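Local coordinates for uncharacterized protein (Bordetella bronchiseptica, PDB 4XG0) that probably acts as an ATP-dependent kinase in the catabolism of acid sugars, at residues V378-L390 with V400-V412. Residues are numbered along the deposited sequence; the frame is centred on the assembly and turned at random.
Sequences VDEVTGGVPLGTL and VVTKAGGFGEQDV. With SO4 (sulfate ion), chain E.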
# COMPACT_ATOMS: atom_id res chain seq x y z
N VAL A 378 1.58 15.04 7.69
CA VAL A 378 1.36 13.66 8.00
C VAL A 378 2.65 12.89 7.87
O VAL A 378 3.04 12.18 8.79
CB VAL A 378 0.29 13.13 7.06
CG1 VAL A 378 0.16 11.67 7.18
CG2 VAL A 378 -1.02 13.83 7.41
N ASP A 379 3.31 13.07 6.73
CA ASP A 379 4.56 12.39 6.44
C ASP A 379 5.16 12.92 5.14
O ASP A 379 4.98 14.08 4.80
CB ASP A 379 4.29 10.89 6.32
CG ASP A 379 5.51 10.08 6.63
OD1 ASP A 379 5.92 10.04 7.83
OD2 ASP A 379 6.06 9.50 5.67
N GLU A 380 5.89 12.10 4.40
CA GLU A 380 6.43 12.59 3.14
C GLU A 380 6.55 11.50 2.09
O GLU A 380 6.63 10.31 2.42
CB GLU A 380 7.79 13.19 3.37
CG GLU A 380 8.79 12.18 3.81
CD GLU A 380 10.10 12.81 4.21
OE1 GLU A 380 10.10 14.05 4.43
OE2 GLU A 380 11.11 12.07 4.28
N VAL A 381 6.57 11.91 0.83
CA VAL A 381 6.77 10.97 -0.27
C VAL A 381 8.25 10.61 -0.27
O VAL A 381 8.65 9.42 -0.38
CB VAL A 381 6.35 11.59 -1.63
CG1 VAL A 381 6.43 10.56 -2.75
CG2 VAL A 381 4.95 12.15 -1.58
N THR A 382 9.06 11.65 -0.13
CA THR A 382 10.51 11.57 0.01
C THR A 382 10.95 12.93 0.60
O THR A 382 10.17 13.88 0.61
CB THR A 382 11.18 11.28 -1.35
OG1 THR A 382 12.59 11.14 -1.18
CG2 THR A 382 10.89 12.37 -2.34
N GLY A 383 12.17 13.06 1.10
CA GLY A 383 12.57 14.31 1.73
C GLY A 383 12.44 15.54 0.83
O GLY A 383 13.03 15.59 -0.24
N GLY A 384 11.66 16.53 1.26
CA GLY A 384 11.40 17.70 0.41
C GLY A 384 10.12 17.60 -0.39
O GLY A 384 9.71 18.55 -1.06
N VAL A 385 9.45 16.45 -0.30
CA VAL A 385 8.17 16.25 -0.94
C VAL A 385 7.16 15.83 0.16
O VAL A 385 6.85 14.64 0.37
CB VAL A 385 8.27 15.17 -2.03
CG1 VAL A 385 6.96 15.04 -2.80
CG2 VAL A 385 9.43 15.52 -3.03
N PRO A 386 6.67 16.81 0.91
CA PRO A 386 5.83 16.46 2.07
C PRO A 386 4.41 16.09 1.70
O PRO A 386 3.89 16.55 0.67
CB PRO A 386 5.81 17.76 2.88
CG PRO A 386 6.06 18.86 1.85
CD PRO A 386 7.06 18.23 0.91
N LEU A 387 3.77 15.32 2.58
CA LEU A 387 2.39 14.87 2.43
C LEU A 387 1.64 15.26 3.70
O LEU A 387 2.10 14.99 4.83
CB LEU A 387 2.33 13.35 2.26
CG LEU A 387 0.96 12.65 2.28
CD1 LEU A 387 0.12 13.10 1.14
CD2 LEU A 387 1.21 11.14 2.18
N GLY A 388 0.49 15.90 3.50
CA GLY A 388 -0.33 16.35 4.61
C GLY A 388 -1.77 16.44 4.16
O GLY A 388 -2.13 15.89 3.12
N THR A 389 -2.60 17.08 4.98
CA THR A 389 -3.96 17.37 4.60
C THR A 389 -4.24 18.88 4.69
O THR A 389 -3.72 19.56 5.56
CB THR A 389 -4.92 16.63 5.49
OG1 THR A 389 -4.66 16.90 6.87
CG2 THR A 389 -4.77 15.12 5.26
N LEU A 390 -5.09 19.38 3.80
CA LEU A 390 -5.43 20.80 3.84
C LEU A 390 -6.10 21.18 5.15
O LEU A 390 -6.97 20.48 5.69
CB LEU A 390 -6.33 21.25 2.69
CG LEU A 390 -5.74 21.08 1.30
CD1 LEU A 390 -6.72 21.46 0.20
CD2 LEU A 390 -4.46 21.89 1.17
N VAL A 400 -2.69 16.37 0.37
CA VAL A 400 -1.94 17.23 -0.52
C VAL A 400 -0.44 16.91 -0.40
O VAL A 400 0.06 16.55 0.67
CB VAL A 400 -2.18 18.75 -0.19
CG1 VAL A 400 -1.91 19.04 1.29
CG2 VAL A 400 -1.36 19.65 -1.08
N VAL A 401 0.25 17.03 -1.53
CA VAL A 401 1.69 16.92 -1.62
C VAL A 401 2.16 18.14 -2.37
O VAL A 401 1.59 18.52 -3.39
CB VAL A 401 2.10 15.66 -2.44
CG1 VAL A 401 3.58 15.70 -2.81
CG2 VAL A 401 1.77 14.38 -1.69
N THR A 402 3.20 18.76 -1.86
CA THR A 402 3.77 19.89 -2.54
C THR A 402 5.26 19.61 -2.83
O THR A 402 5.93 18.81 -2.15
CB THR A 402 3.58 21.18 -1.72
OG1 THR A 402 3.98 20.93 -0.37
CG2 THR A 402 2.11 21.59 -1.71
N LYS A 403 5.77 20.28 -3.85
CA LYS A 403 7.15 20.02 -4.27
C LYS A 403 7.68 21.20 -5.06
O LYS A 403 6.95 21.79 -5.85
CB LYS A 403 7.21 18.76 -5.16
CG LYS A 403 8.59 18.36 -5.60
CD LYS A 403 8.58 17.14 -6.54
CE LYS A 403 8.15 17.51 -7.97
NZ LYS A 403 9.17 18.41 -8.64
N ALA A 404 8.94 21.52 -4.85
CA ALA A 404 9.55 22.55 -5.66
C ALA A 404 9.71 22.01 -7.09
O ALA A 404 9.88 20.81 -7.30
CB ALA A 404 10.86 22.98 -5.09
N GLY A 405 9.64 22.91 -8.06
CA GLY A 405 9.56 22.55 -9.46
C GLY A 405 10.79 21.81 -9.93
O GLY A 405 10.67 20.90 -10.73
N GLY A 406 11.96 22.19 -9.43
CA GLY A 406 13.21 21.61 -9.90
C GLY A 406 13.61 20.33 -9.17
O GLY A 406 14.62 19.73 -9.50
N PHE A 407 12.80 19.91 -8.19
CA PHE A 407 13.21 18.89 -7.24
C PHE A 407 12.72 17.49 -7.60
O PHE A 407 11.66 17.34 -8.16
CB PHE A 407 12.76 19.28 -5.83
CG PHE A 407 13.36 18.41 -4.76
CD1 PHE A 407 14.61 18.69 -4.24
CD2 PHE A 407 12.67 17.29 -4.30
CE1 PHE A 407 15.17 17.89 -3.25
CE2 PHE A 407 13.23 16.48 -3.32
CZ PHE A 407 14.47 16.78 -2.79
N GLY A 408 13.56 16.48 -7.35
CA GLY A 408 13.18 15.07 -7.45
C GLY A 408 13.59 14.36 -8.73
O GLY A 408 13.91 15.01 -9.73
N GLU A 409 13.59 13.03 -8.69
CA GLU A 409 13.81 12.20 -9.88
C GLU A 409 12.58 12.16 -10.76
O GLU A 409 11.48 12.59 -10.36
CB GLU A 409 14.15 10.76 -9.48
CG GLU A 409 15.37 10.63 -8.66
CD GLU A 409 16.60 10.65 -9.53
OE1 GLU A 409 16.84 9.63 -10.22
OE2 GLU A 409 17.30 11.69 -9.53
N GLN A 410 12.76 11.58 -11.94
CA GLN A 410 11.74 11.54 -12.98
C GLN A 410 10.39 10.96 -12.54
O GLN A 410 9.34 11.44 -12.97
CB GLN A 410 12.26 10.72 -14.16
CG GLN A 410 11.19 10.40 -15.16
CD GLN A 410 11.70 9.66 -16.36
OE1 GLN A 410 12.29 10.28 -17.26
NE2 GLN A 410 11.50 8.34 -16.38
N ASP A 411 10.42 9.92 -11.69
CA ASP A 411 9.18 9.23 -11.26
C ASP A 411 8.52 9.86 -10.04
O ASP A 411 7.54 9.32 -9.52
CB ASP A 411 9.45 7.73 -10.98
CG ASP A 411 10.30 7.50 -9.74
OD1 ASP A 411 10.82 8.50 -9.18
OD2 ASP A 411 10.53 6.30 -9.38
N VAL A 412 8.95 11.05 -9.64
CA VAL A 412 8.50 11.60 -8.35
C VAL A 412 7.01 11.94 -8.30
O VAL A 412 6.40 11.80 -7.23
CB VAL A 412 9.33 12.79 -7.87
CG1 VAL A 412 9.04 14.03 -8.69
CG2 VAL A 412 9.04 13.06 -6.38
S SO4 E . 13.92 7.63 -1.55
O1 SO4 E . 13.82 6.25 -2.04
O2 SO4 E . 12.70 7.99 -0.83
O3 SO4 E . 15.08 7.78 -0.66
O4 SO4 E . 14.06 8.55 -2.69
O HOH W 1 10.56 20.27 -2.88
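V385 and V401 meet methyl to methyl, CG1 of each only 3.4 Å apart, a tight contact where strand 385-390 runs antiparallel to strand 400-403. The other V401 methyl, CG2, touches L387 CD1 at 3.5 Å, and V381 CG2 reaches the same valine crosswise. V385 divides its branches: with CG1 anti to the backbone N (chi1 -175°), CG2 is left beside that N, where it meets the edge of the F407 ring at CD2 (3.9 Å) and K403 CG. K403 runs alongside V385, then bends at chi3 and chi4 so that NZ bonds the carbonyl oxygens of A404 and F407, fixing the turn after the strand. G388 and V400 form a hydrogen-bonded pair, G388 N to V400 O at 2.9 Å and V400 N to G388 O at 2.8 Å, whereas T402 N bonds P386 O only weakly. Toward the turn, beyond V385 and K403, a water links G384 O to A404 N; T402 O is buried without a partner. On the opposite sheet face from V401, L390 CD2 lies across V400 CG1 at 3.8 Å. This hairpin belongs to the mixed sheet of the nucleotide-binding domain, between strands 374-380 and 354-358, with helix 412-421 packing over L387 and V401.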